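Local coordinates for dihydrodipicolinate reductase N-terminus domain-containing protein (Mycobacterium smegmatis, PDB 6IAQ) that binds NADP and, as a native amine dehydrogenase, probably catalyses the asymmetric reductive amination of ketones to amines, at residues Ser84-Ala89 with Pro118-Glu123; Ser107-Met110 with Glu115-Pro118; Glu109-Trp114 with Gly139-Phe144; Gly132-Gly137 with Pro315-Ala320. One frame throughout, in Å; residues are numbered along the deposited sequence.

Contact 1 (Ser84-Ala89 with Pro118-Glu123). With NAP (NADP nicotinamide-adenine-dinucleotide phosphate), chain F.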
# COMPACT_ATOMS: atom_id res chain seq x y z
N SER A 84 12.91 11.49 -19.50
CA SER A 84 12.72 11.59 -18.03
C SER A 84 12.19 12.97 -17.63
O SER A 84 11.29 13.03 -16.78
CB SER A 84 14.02 11.30 -17.32
OG SER A 84 14.42 9.95 -17.53
N TYR A 85 12.77 14.04 -18.16
CA TYR A 85 12.60 15.43 -17.66
C TYR A 85 11.62 16.17 -18.57
O TYR A 85 11.68 15.99 -19.79
CB TYR A 85 13.98 16.08 -17.51
CG TYR A 85 14.97 15.23 -16.77
CD1 TYR A 85 14.75 14.87 -15.44
CD2 TYR A 85 16.08 14.69 -17.40
CE1 TYR A 85 15.64 14.07 -14.75
CE2 TYR A 85 16.97 13.87 -16.72
CZ TYR A 85 16.75 13.56 -15.39
OH TYR A 85 17.62 12.75 -14.73
N LEU A 86 10.70 16.94 -17.98
CA LEU A 86 9.61 17.66 -18.70
C LEU A 86 10.20 18.57 -19.80
O LEU A 86 9.53 18.77 -20.86
CB LEU A 86 8.77 18.46 -17.70
CG LEU A 86 7.28 18.58 -18.03
CD1 LEU A 86 6.69 17.30 -18.59
CD2 LEU A 86 6.49 19.06 -16.83
N THR A 87 11.39 19.10 -19.56
CA THR A 87 12.17 19.93 -20.50
C THR A 87 12.32 19.17 -21.83
O THR A 87 12.21 19.80 -22.86
CB THR A 87 13.48 20.33 -19.79
OG1 THR A 87 13.78 21.65 -20.22
CG2 THR A 87 14.65 19.40 -20.04
N ASP A 88 12.49 17.85 -21.79
CA ASP A 88 12.51 16.97 -22.97
C ASP A 88 11.10 16.46 -23.27
O ASP A 88 10.66 16.55 -24.43
CB ASP A 88 13.52 15.83 -22.76
CG ASP A 88 14.90 16.33 -22.40
OD1 ASP A 88 15.33 17.31 -23.03
OD2 ASP A 88 15.52 15.76 -21.46
N ALA A 89 10.39 15.95 -22.25
CA ALA A 89 9.15 15.16 -22.40
C ALA A 89 8.00 16.05 -22.93
O ALA A 89 7.05 15.52 -23.51
CB ALA A 89 8.78 14.53 -21.07
N PRO A 118 6.78 24.08 -13.09
CA PRO A 118 5.43 24.64 -12.91
C PRO A 118 4.82 25.20 -14.21
O PRO A 118 3.63 24.96 -14.44
CB PRO A 118 5.62 25.74 -11.86
CG PRO A 118 7.10 26.09 -11.91
CD PRO A 118 7.83 24.85 -12.39
N GLU A 119 5.62 25.87 -15.05
CA GLU A 119 5.14 26.52 -16.31
C GLU A 119 4.72 25.43 -17.31
O GLU A 119 3.56 25.48 -17.82
CB GLU A 119 6.20 27.44 -16.90
N LEU A 120 5.60 24.45 -17.55
CA LEU A 120 5.35 23.33 -18.49
C LEU A 120 4.17 22.51 -17.97
O LEU A 120 3.35 22.05 -18.80
CB LEU A 120 6.62 22.49 -18.66
CG LEU A 120 7.80 23.23 -19.30
CD1 LEU A 120 9.08 22.40 -19.27
CD2 LEU A 120 7.47 23.66 -20.73
N SER A 121 4.06 22.32 -16.65
CA SER A 121 2.92 21.59 -16.03
C SER A 121 1.60 22.33 -16.32
O SER A 121 0.63 21.68 -16.80
CB SER A 121 3.16 21.34 -14.56
OG SER A 121 4.27 20.45 -14.35
N ALA A 122 1.55 23.63 -16.04
CA ALA A 122 0.31 24.44 -16.27
C ALA A 122 -0.11 24.38 -17.75
O ALA A 122 -1.31 24.15 -18.05
CB ALA A 122 0.54 25.85 -15.81
N GLU A 123 0.87 24.53 -18.64
CA GLU A 123 0.68 24.54 -20.12
C GLU A 123 0.02 23.21 -20.52
O GLU A 123 -1.05 23.21 -21.22
CB GLU A 123 2.06 24.62 -20.79
CG GLU A 123 2.26 25.54 -21.98
CD GLU A 123 3.54 25.17 -22.73
OE1 GLU A 123 4.63 25.67 -22.34
OE2 GLU A 123 3.46 24.34 -23.67
PA NAP F . 15.90 3.35 -24.02
O1A NAP F . 16.04 1.92 -24.19
O2A NAP F . 17.03 4.38 -24.33
O5B NAP F . 14.57 3.78 -24.87
C5B NAP F . 14.26 5.14 -25.20
C4B NAP F . 13.48 5.14 -26.51
O4B NAP F . 13.07 6.45 -26.88
C3B NAP F . 14.26 4.57 -27.73
O3B NAP F . 13.37 3.59 -28.30
C2B NAP F . 14.42 5.73 -28.72
O2B NAP F . 14.24 5.35 -30.10
C1B NAP F . 13.21 6.52 -28.33
N9A NAP F . 13.20 7.95 -28.66
C8A NAP F . 14.05 8.92 -28.28
N7A NAP F . 13.59 10.09 -28.74
C5A NAP F . 12.40 9.85 -29.34
C6A NAP F . 11.34 10.63 -30.03
N6A NAP F . 11.45 11.94 -30.18
N1A NAP F . 10.28 9.98 -30.51
C2A NAP F . 10.10 8.65 -30.39
N3A NAP F . 11.01 7.86 -29.77
C4A NAP F . 12.15 8.43 -29.29
O3 NAP F . 15.46 3.74 -22.48
PN NAP F . 14.41 2.88 -21.54
O1N NAP F . 15.10 2.00 -20.55
O2N NAP F . 13.33 2.28 -22.37
O5D NAP F . 13.92 4.21 -20.79
C5D NAP F . 13.12 5.25 -21.37
C4D NAP F . 12.77 6.36 -20.42
O4D NAP F . 11.91 5.80 -19.38
C3D NAP F . 14.00 6.97 -19.80
O3D NAP F . 13.93 8.38 -19.71
C2D NAP F . 14.01 6.35 -18.40
O2D NAP F . 14.73 7.20 -17.50
C1D NAP F . 12.49 6.18 -18.13
N1N NAP F . 12.22 5.13 -17.13
C2N NAP F . 11.43 5.44 -16.12
C3N NAP F . 11.20 4.50 -15.12
C7N NAP F . 10.27 4.79 -13.97
O7N NAP F . 10.26 3.96 -13.06
N7N NAP F . 9.47 5.87 -13.96
C4N NAP F . 11.80 3.24 -15.23
C5N NAP F . 12.62 2.94 -16.31
C6N NAP F . 12.80 3.92 -17.25
P2B NAP F . 15.21 4.33 -30.84
O1X NAP F . 15.00 2.96 -30.25
O2X NAP F . 14.65 4.24 -32.26
O3X NAP F . 16.54 5.05 -30.63

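Contact 2 (Ser107-Met110 with Glu115-Pro118). With NAP (NADP nicotinamide-adenine-dinucleotide phosphate), chain F; EDO (1,2-ethanediol), chain E.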
# COMPACT_ATOMS: atom_id res chain seq x y z
N SER A 107 8.22 9.02 -17.75
CA SER A 107 9.02 10.23 -17.40
C SER A 107 9.03 10.42 -15.87
O SER A 107 7.97 10.67 -15.31
CB SER A 107 8.54 11.46 -18.13
OG SER A 107 8.79 11.34 -19.52
N GLU A 108 10.20 10.34 -15.24
CA GLU A 108 10.33 10.34 -13.75
C GLU A 108 9.82 11.68 -13.22
O GLU A 108 9.19 11.70 -12.16
CB GLU A 108 11.77 10.03 -13.31
CG GLU A 108 12.17 8.58 -13.55
CD GLU A 108 12.82 8.28 -14.89
OE1 GLU A 108 12.63 9.10 -15.83
OE2 GLU A 108 13.49 7.22 -14.99
N GLU A 109 10.10 12.78 -13.91
CA GLU A 109 9.66 14.12 -13.44
C GLU A 109 8.13 14.21 -13.52
O GLU A 109 7.53 14.89 -12.66
CB GLU A 109 10.39 15.24 -14.19
CG GLU A 109 10.17 16.56 -13.51
CD GLU A 109 10.73 17.78 -14.22
OE1 GLU A 109 11.42 17.61 -15.25
OE2 GLU A 109 10.46 18.90 -13.74
N MET A 110 7.49 13.51 -14.46
CA MET A 110 6.02 13.58 -14.62
C MET A 110 5.33 12.87 -13.44
O MET A 110 4.11 12.98 -13.33
CB MET A 110 5.57 12.95 -15.94
CG MET A 110 5.55 13.93 -17.11
SD MET A 110 4.29 15.25 -16.86
CE MET A 110 2.79 14.31 -17.05
N GLU A 115 5.92 21.27 -9.03
CA GLU A 115 6.88 22.14 -8.32
C GLU A 115 8.16 22.28 -9.14
O GLU A 115 8.70 23.40 -9.17
CB GLU A 115 7.20 21.59 -6.93
CG GLU A 115 5.98 21.32 -6.07
CD GLU A 115 5.07 22.51 -5.86
OE1 GLU A 115 5.59 23.60 -5.65
OE2 GLU A 115 3.84 22.33 -5.90
N THR A 116 8.66 21.20 -9.76
CA THR A 116 9.97 21.25 -10.46
C THR A 116 9.80 21.95 -11.82
O THR A 116 10.75 22.55 -12.26
CB THR A 116 10.63 19.86 -10.56
OG1 THR A 116 9.67 18.96 -11.12
CG2 THR A 116 11.11 19.37 -9.21
N SER A 117 8.64 21.83 -12.48
CA SER A 117 8.38 22.37 -13.84
C SER A 117 6.99 23.01 -13.88
O SER A 117 6.07 22.52 -14.54
CB SER A 117 8.53 21.29 -14.88
OG SER A 117 9.90 20.97 -15.10
N PRO A 118 6.78 24.08 -13.09
CA PRO A 118 5.43 24.64 -12.91
C PRO A 118 4.82 25.20 -14.21
O PRO A 118 3.63 24.96 -14.44
CB PRO A 118 5.62 25.74 -11.86
CG PRO A 118 7.10 26.09 -11.91
CD PRO A 118 7.83 24.85 -12.39
PA NAP F . 15.90 3.35 -24.02
O1A NAP F . 16.04 1.92 -24.19
O2A NAP F . 17.03 4.38 -24.33
O5B NAP F . 14.57 3.78 -24.87
C5B NAP F . 14.26 5.14 -25.20
C4B NAP F . 13.48 5.14 -26.51
O4B NAP F . 13.07 6.45 -26.88
C3B NAP F . 14.26 4.57 -27.73
O3B NAP F . 13.37 3.59 -28.30
C2B NAP F . 14.42 5.73 -28.72
O2B NAP F . 14.24 5.35 -30.10
C1B NAP F . 13.21 6.52 -28.33
N9A NAP F . 13.20 7.95 -28.66
C8A NAP F . 14.05 8.92 -28.28
N7A NAP F . 13.59 10.09 -28.74
C5A NAP F . 12.40 9.85 -29.34
C6A NAP F . 11.34 10.63 -30.03
N6A NAP F . 11.45 11.94 -30.18
N1A NAP F . 10.28 9.98 -30.51
C2A NAP F . 10.10 8.65 -30.39
N3A NAP F . 11.01 7.86 -29.77
C4A NAP F . 12.15 8.43 -29.29
O3 NAP F . 15.46 3.74 -22.48
PN NAP F . 14.41 2.88 -21.54
O1N NAP F . 15.10 2.00 -20.55
O2N NAP F . 13.33 2.28 -22.37
O5D NAP F . 13.92 4.21 -20.79
C5D NAP F . 13.12 5.25 -21.37
C4D NAP F . 12.77 6.36 -20.42
O4D NAP F . 11.91 5.80 -19.38
C3D NAP F . 14.00 6.97 -19.80
O3D NAP F . 13.93 8.38 -19.71
C2D NAP F . 14.01 6.35 -18.40
O2D NAP F . 14.73 7.20 -17.50
C1D NAP F . 12.49 6.18 -18.13
N1N NAP F . 12.22 5.13 -17.13
C2N NAP F . 11.43 5.44 -16.12
C3N NAP F . 11.20 4.50 -15.12
C7N NAP F . 10.27 4.79 -13.97
O7N NAP F . 10.26 3.96 -13.06
N7N NAP F . 9.47 5.87 -13.96
C4N NAP F . 11.80 3.24 -15.23
C5N NAP F . 12.62 2.94 -16.31
C6N NAP F . 12.80 3.92 -17.25
P2B NAP F . 15.21 4.33 -30.84
O1X NAP F . 15.00 2.96 -30.25
O2X NAP F . 14.65 4.24 -32.26
O3X NAP F . 16.54 5.05 -30.63
C1 EDO E . 14.40 4.44 -12.57
O1 EDO E . 13.62 5.58 -12.79
C2 EDO E . 13.83 3.63 -11.45
O2 EDO E . 12.84 2.72 -11.90

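Contact 3 (Glu109-Trp114 with Gly139-Phe144). With NAP (NADP nicotinamide-adenine-dinucleotide phosphate), chain F.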
# COMPACT_ATOMS: atom_id res chain seq x y z
N GLU A 109 10.10 12.78 -13.91
CA GLU A 109 9.66 14.12 -13.44
C GLU A 109 8.13 14.21 -13.52
O GLU A 109 7.53 14.89 -12.66
CB GLU A 109 10.39 15.24 -14.19
CG GLU A 109 10.17 16.56 -13.51
CD GLU A 109 10.73 17.78 -14.22
OE1 GLU A 109 11.42 17.61 -15.25
OE2 GLU A 109 10.46 18.90 -13.74
N MET A 110 7.49 13.51 -14.46
CA MET A 110 6.02 13.58 -14.62
C MET A 110 5.33 12.87 -13.44
O MET A 110 4.11 12.98 -13.33
CB MET A 110 5.57 12.95 -15.94
CG MET A 110 5.55 13.93 -17.11
SD MET A 110 4.29 15.25 -16.86
CE MET A 110 2.79 14.31 -17.05
N LEU A 111 6.06 12.15 -12.58
CA LEU A 111 5.44 11.50 -11.38
C LEU A 111 4.67 12.57 -10.60
O LEU A 111 3.50 12.30 -10.17
CB LEU A 111 6.53 10.86 -10.51
CG LEU A 111 6.01 10.14 -9.26
CD1 LEU A 111 5.31 8.86 -9.63
CD2 LEU A 111 7.17 9.91 -8.30
N TYR A 112 5.30 13.73 -10.43
CA TYR A 112 4.71 14.89 -9.73
C TYR A 112 5.47 16.14 -10.16
O TYR A 112 6.45 16.53 -9.52
CB TYR A 112 4.73 14.69 -8.21
CG TYR A 112 3.73 15.57 -7.51
CD1 TYR A 112 2.41 15.17 -7.33
CD2 TYR A 112 4.09 16.85 -7.10
CE1 TYR A 112 1.48 16.01 -6.72
CE2 TYR A 112 3.18 17.69 -6.49
CZ TYR A 112 1.87 17.27 -6.32
OH TYR A 112 0.97 18.10 -5.72
N PRO A 113 5.09 16.75 -11.31
CA PRO A 113 5.90 17.80 -11.93
C PRO A 113 5.58 19.24 -11.54
O PRO A 113 6.33 20.13 -11.95
CB PRO A 113 5.56 17.57 -13.40
CG PRO A 113 4.08 17.25 -13.38
CD PRO A 113 3.93 16.39 -12.15
N TRP A 114 4.53 19.46 -10.75
CA TRP A 114 3.95 20.80 -10.49
C TRP A 114 5.02 21.75 -9.90
O TRP A 114 5.00 22.95 -10.26
CB TRP A 114 2.75 20.69 -9.55
CG TRP A 114 1.65 19.83 -10.08
CD1 TRP A 114 1.36 18.57 -9.66
CD2 TRP A 114 0.70 20.14 -11.12
NE1 TRP A 114 0.29 18.08 -10.38
CE2 TRP A 114 -0.15 19.03 -11.26
CE3 TRP A 114 0.47 21.26 -11.92
CZ2 TRP A 114 -1.20 18.98 -12.18
CZ3 TRP A 114 -0.57 21.23 -12.83
CH2 TRP A 114 -1.40 20.10 -12.97
N GLY A 139 5.25 4.42 -13.50
CA GLY A 139 6.46 3.58 -13.50
C GLY A 139 6.69 3.00 -12.12
O GLY A 139 5.69 2.85 -11.31
N TYR A 140 7.96 2.67 -11.84
CA TYR A 140 8.36 1.94 -10.60
C TYR A 140 7.86 2.70 -9.37
O TYR A 140 7.30 2.09 -8.42
CB TYR A 140 9.87 1.75 -10.56
CG TYR A 140 10.31 1.14 -9.24
CD1 TYR A 140 9.95 -0.16 -8.91
CD2 TYR A 140 10.98 1.90 -8.30
CE1 TYR A 140 10.27 -0.70 -7.69
CE2 TYR A 140 11.35 1.35 -7.08
CZ TYR A 140 10.97 0.05 -6.77
OH TYR A 140 11.32 -0.48 -5.57
N GLN A 141 8.04 4.02 -9.37
CA GLN A 141 7.87 4.89 -8.17
C GLN A 141 6.41 4.84 -7.70
O GLN A 141 6.19 5.05 -6.48
CB GLN A 141 8.25 6.35 -8.42
CG GLN A 141 9.42 6.58 -9.38
CD GLN A 141 8.87 6.87 -10.76
OE1 GLN A 141 8.21 6.01 -11.34
NE2 GLN A 141 8.99 8.13 -11.20
N ASP A 142 5.46 4.63 -8.61
CA ASP A 142 4.00 4.79 -8.37
C ASP A 142 3.61 4.09 -7.05
O ASP A 142 3.08 4.75 -6.15
CB ASP A 142 3.25 4.26 -9.59
CG ASP A 142 1.74 4.36 -9.60
OD1 ASP A 142 1.13 4.38 -8.50
OD2 ASP A 142 1.19 4.38 -10.74
N THR A 143 3.85 2.79 -6.95
CA THR A 143 3.61 1.99 -5.73
C THR A 143 4.78 2.14 -4.75
O THR A 143 4.53 2.52 -3.59
CB THR A 143 3.35 0.53 -6.07
OG1 THR A 143 2.22 0.45 -6.91
CG2 THR A 143 3.10 -0.30 -4.84
N PHE A 144 6.02 1.85 -5.16
CA PHE A 144 7.12 1.52 -4.21
C PHE A 144 7.69 2.75 -3.53
O PHE A 144 8.25 2.59 -2.44
CB PHE A 144 8.17 0.67 -4.91
CG PHE A 144 7.64 -0.69 -5.27
CD1 PHE A 144 7.48 -1.67 -4.30
CD2 PHE A 144 7.23 -0.96 -6.57
CE1 PHE A 144 6.97 -2.91 -4.65
CE2 PHE A 144 6.70 -2.19 -6.91
CZ PHE A 144 6.54 -3.17 -5.94
PA NAP F . 15.90 3.35 -24.02
O1A NAP F . 16.04 1.92 -24.19
O2A NAP F . 17.03 4.38 -24.33
O5B NAP F . 14.57 3.78 -24.87
C5B NAP F . 14.26 5.14 -25.20
C4B NAP F . 13.48 5.14 -26.51
O4B NAP F . 13.07 6.45 -26.88
C3B NAP F . 14.26 4.57 -27.73
O3B NAP F . 13.37 3.59 -28.30
C2B NAP F . 14.42 5.73 -28.72
O2B NAP F . 14.24 5.35 -30.10
C1B NAP F . 13.21 6.52 -28.33
N9A NAP F . 13.20 7.95 -28.66
C8A NAP F . 14.05 8.92 -28.28
N7A NAP F . 13.59 10.09 -28.74
C5A NAP F . 12.40 9.85 -29.34
C6A NAP F . 11.34 10.63 -30.03
N6A NAP F . 11.45 11.94 -30.18
N1A NAP F . 10.28 9.98 -30.51
C2A NAP F . 10.10 8.65 -30.39
N3A NAP F . 11.01 7.86 -29.77
C4A NAP F . 12.15 8.43 -29.29
O3 NAP F . 15.46 3.74 -22.48
PN NAP F . 14.41 2.88 -21.54
O1N NAP F . 15.10 2.00 -20.55
O2N NAP F . 13.33 2.28 -22.37
O5D NAP F . 13.92 4.21 -20.79
C5D NAP F . 13.12 5.25 -21.37
C4D NAP F . 12.77 6.36 -20.42
O4D NAP F . 11.91 5.80 -19.38
C3D NAP F . 14.00 6.97 -19.80
O3D NAP F . 13.93 8.38 -19.71
C2D NAP F . 14.01 6.35 -18.40
O2D NAP F . 14.73 7.20 -17.50
C1D NAP F . 12.49 6.18 -18.13
N1N NAP F . 12.22 5.13 -17.13
C2N NAP F . 11.43 5.44 -16.12
C3N NAP F . 11.20 4.50 -15.12
C7N NAP F . 10.27 4.79 -13.97
O7N NAP F . 10.26 3.96 -13.06
N7N NAP F . 9.47 5.87 -13.96
C4N NAP F . 11.80 3.24 -15.23
C5N NAP F . 12.62 2.94 -16.31
C6N NAP F . 12.80 3.92 -17.25
P2B NAP F . 15.21 4.33 -30.84
O1X NAP F . 15.00 2.96 -30.25
O2X NAP F . 14.65 4.24 -32.26
O3X NAP F . 16.54 5.05 -30.63

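Contact 4 (Gly132-Gly137 with Pro315-Ala320)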
# COMPACT_ATOMS: atom_id res chain seq x y z
N GLY A 132 -9.81 16.93 -23.79
CA GLY A 132 -10.42 15.80 -23.06
C GLY A 132 -9.42 14.70 -22.69
O GLY A 132 -9.88 13.63 -22.26
N ALA A 133 -8.12 14.94 -22.82
CA ALA A 133 -7.06 13.92 -22.63
C ALA A 133 -6.53 13.96 -21.18
O ALA A 133 -6.39 15.08 -20.60
CB ALA A 133 -5.93 14.12 -23.62
N THR A 134 -6.18 12.79 -20.66
CA THR A 134 -5.45 12.63 -19.37
C THR A 134 -3.96 12.36 -19.65
O THR A 134 -3.67 11.50 -20.50
CB THR A 134 -6.06 11.53 -18.50
OG1 THR A 134 -7.46 11.83 -18.30
CG2 THR A 134 -5.32 11.38 -17.18
N LEU A 135 -3.06 13.08 -18.96
CA LEU A 135 -1.60 12.80 -18.95
C LEU A 135 -1.19 12.36 -17.53
O LEU A 135 -1.52 13.07 -16.56
CB LEU A 135 -0.80 14.04 -19.35
CG LEU A 135 -1.26 14.80 -20.59
CD1 LEU A 135 -0.38 16.02 -20.78
CD2 LEU A 135 -1.23 13.94 -21.85
N THR A 136 -0.50 11.22 -17.42
CA THR A 136 -0.09 10.64 -16.10
C THR A 136 1.33 10.09 -16.19
O THR A 136 1.57 9.22 -17.04
CB THR A 136 -1.07 9.54 -15.67
OG1 THR A 136 -2.37 10.13 -15.48
CG2 THR A 136 -0.61 8.84 -14.40
N GLY A 137 2.22 10.59 -15.35
CA GLY A 137 3.53 9.98 -15.07
C GLY A 137 3.41 8.83 -14.09
O GLY A 137 2.86 9.05 -12.99
N PRO A 315 -6.18 1.57 -17.83
CA PRO A 315 -7.63 1.78 -17.64
C PRO A 315 -7.93 2.98 -16.72
O PRO A 315 -8.92 3.66 -16.97
CB PRO A 315 -8.15 0.48 -17.01
CG PRO A 315 -7.10 -0.56 -17.39
CD PRO A 315 -5.79 0.20 -17.52
N ASP A 316 -7.09 3.20 -15.70
CA ASP A 316 -7.26 4.31 -14.74
C ASP A 316 -7.11 5.61 -15.48
O ASP A 316 -7.92 6.50 -15.24
CB ASP A 316 -6.27 4.23 -13.57
CG ASP A 316 -6.40 2.97 -12.72
OD1 ASP A 316 -7.49 2.32 -12.80
OD2 ASP A 316 -5.42 2.65 -12.01
N VAL A 317 -6.11 5.71 -16.38
CA VAL A 317 -5.75 6.99 -17.04
C VAL A 317 -6.84 7.29 -18.08
O VAL A 317 -7.28 8.44 -18.15
CB VAL A 317 -4.32 6.94 -17.61
CG1 VAL A 317 -4.03 8.07 -18.57
CG2 VAL A 317 -3.29 6.95 -16.47
N ILE A 318 -7.34 6.28 -18.79
CA ILE A 318 -8.46 6.49 -19.75
C ILE A 318 -9.69 7.00 -18.99
O ILE A 318 -10.25 8.02 -19.40
CB ILE A 318 -8.75 5.24 -20.59
CG1 ILE A 318 -7.57 4.94 -21.53
CG2 ILE A 318 -10.07 5.43 -21.35
CD1 ILE A 318 -7.60 3.56 -22.12
N ALA A 319 -10.05 6.35 -17.87
CA ALA A 319 -11.25 6.67 -17.06
C ALA A 319 -11.09 7.98 -16.27
O ALA A 319 -12.11 8.49 -15.80
CB ALA A 319 -11.54 5.51 -16.14
N ALA A 320 -9.88 8.53 -16.10
CA ALA A 320 -9.62 9.67 -15.18
C ALA A 320 -10.09 10.97 -15.80
O ALA A 320 -10.24 11.06 -17.01
CB ALA A 320 -8.15 9.77 -14.86

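Contact 1 (Ser84-Ala89 with Pro118-Glu123)
Leu86 reaches across to helix 118-130 with its CD2 branch, which lies 3.9 Å from CB of Leu120, while the two leucine side chains run past each other in opposite directions. The same methyl rests against the hydroxyl of Ser121, with CD2 of Leu86 3.6 Å from OG. That hydroxyl is bonded to the carbonyl of Ser117, the N-cap of its helix, so Ser121 can present a small, already satisfied group to a hydrocarbon. Leu120 answers over the first turn of the other helix: with CG anti to its carbonyl carbon (chi1 -63°), its CD1 comes within 4.0 Å of the backbone N of Thr87. Leucine suits both places: CD2 of Leu86 reaches the Leu120 and Ser121 side chains, and CD1 of Leu120 lies along the backbone at Leu86 and Thr87. Just ahead lies the N-cap Tyr85, whose carbonyl takes bonds from the N-H groups of Asp88 and Ala89. Ser84 faces the cofactor: its OG accepts a hydrogen bond from O3D of NADP at 2.7 Å. Helices 86-98 and 118-130 follow the adjacent parallel strands 77-80 and 102-105 of the Rossmann sheet, and Leu120 packs on Val90 one turn further along the first helix.

Contact 2 (Ser107-Met110 with Glu115-Pro118)
One carboxylate oxygen of Glu109, OE2, is gripped by the hydroxyls of Thr116 and Ser117. OE2 accepts a short hydrogen bond of 2.5 Å from Ser117 OG on its syn side, 31° out of the carboxylate plane. The hydroxyl of Thr116 meets the anti side of the same atom, with OG1 to OE2 of Glu109 at 2.7 Å and closer to the plane. Thr116 OG1 is itself bonded to Asn206 ND2 of helix 203-215. An extended glutamate, with CG anti to the backbone N (chi1 -168°), reaches across to the hydroxyls, and small hydroxylated residues can both crowd round one oxygen. OE1 is held separately by the backbone N-H of Leu86, so the buried carboxylate is fixed at both ends; three donors would be expected to stabilise its negative charge. Both segments belong to the connection between strand 102-105 and helix 118-130, at the carboxyl end of the Rossmann sheet where such loops meet the dinucleotide. Ser117 occupies the N-cap position of helix 118-130, yet its side chain makes no capping bond. On the cofactor side Glu108 turns the other way, its chain bent at chi2 (91°): OE2 accepts from O2D of NADP at 2.8 Å and from O1 of a bound 1,2-ethanediol at 2.7 Å. The outer side is much looser. There Glu115 and Pro118 are exposed, and the Glu115 side chain turns outward and touches Arg205 and Asp209 of helix 203-215.

Contact 3 (Glu109-Trp114 with Gly139-Phe144)
The side-chain amide of Gln141 is sandwiched between Leu111 on one face and the nicotinamide amide of NADP, which approaches from the opposite face. Leu111 lies over the nitrogen end, its CB 3.7 Å from NE2 of Gln141, and its CD2 is also 3.7 Å from CB of that residue. Having CG anti to the backbone N (chi1 -179°) carries the leucine branches out over the amide. N7N of NADP donates to OE1 of Gln141 at 2.9 Å from well above the amide plane, though the N-H still points fairly straight at the oxygen (157°). The backbone N of Tyr140 bonds in turn to O7N of NADP at 2.9 Å, so both ends of the carboxamide are read and its rotation is fixed. Glutamine suits this place, offering a neutral acceptor on a side chain with enough carbon to pack on leucine. Gly139 lets the backbone pass close beside N7N, where a CB would collide. Helix 141-153 follows strand 134-137 of the Rossmann sheet, and the loop 109-114 follows the adjacent strand 102-105. Leu111 also touches Val207 of helix 203-215, while Thr143 and Phe144 pack on Thr155 of the second subunit.

Contact 4 (Gly132-Gly137 with Pro315-Ala320)
A helix packed on a face of the Rossmann sheet brings Val317, in helix 314-319, against Thr134 and Thr136 of strand 134-137. Val317 divides its two methyls between them. CG1 lies 3.8 Å from CG2 of Thr134, and CG2 sits 3.5 Å from CB of Thr136. The valine has CG1 anti to its backbone N (chi1 166°), which spreads the fork along the strand. Packing is close enough that CB of Thr134 comes within 3.3 Å of the carbonyl O of Val317. Residues two apart on a strand face the same way, which is why both threonines meet the helix whereas Leu135 turns to Leu124 and Ala128 of helix 118-130 on the other face of the sheet. The chain has returned here after forming the large mixed sheet, and it goes on to add the short strand 323-324 at the sheet's edge. Beta-branched threonine fits a strand and brings a methyl for the valine, while its hydroxyl finds a backbone acceptor: Thr134 OG1 bonds to the carbonyl of Pro321, and Thr136 OG1 to that of Val325. The small Ala320, in the loop that follows, places CB 4.0 Å from CG2 of Thr134.

Contacts 1 and 2 are near neighbours, their centres about 6 Å apart, and share Pro118; Ser84 OG lies 2.6 Å from Glu108 OE1, probably a hydrogen bond that ties together two residues touching the same nicotinamide ribose. Contact 3 shares Glu109 and Met110 with contact 2, and Glu108 CA packs 3.6 Å from Gln141 NE2, so the ribose and carboxamide sites adjoin. Each of contacts 1, 2 and 3 thus holds residues that meet the nicotinamide half of NADP. Contact 4 lies farther from the cofactor, the side chain of Thr136 about 11 Å from NADP, but Met110 CB reaches Gly137 CA at 3.7 Å. The centre of contact 4 is about 17 Å from that of contact 1, with nearest atoms about 7 Å apart.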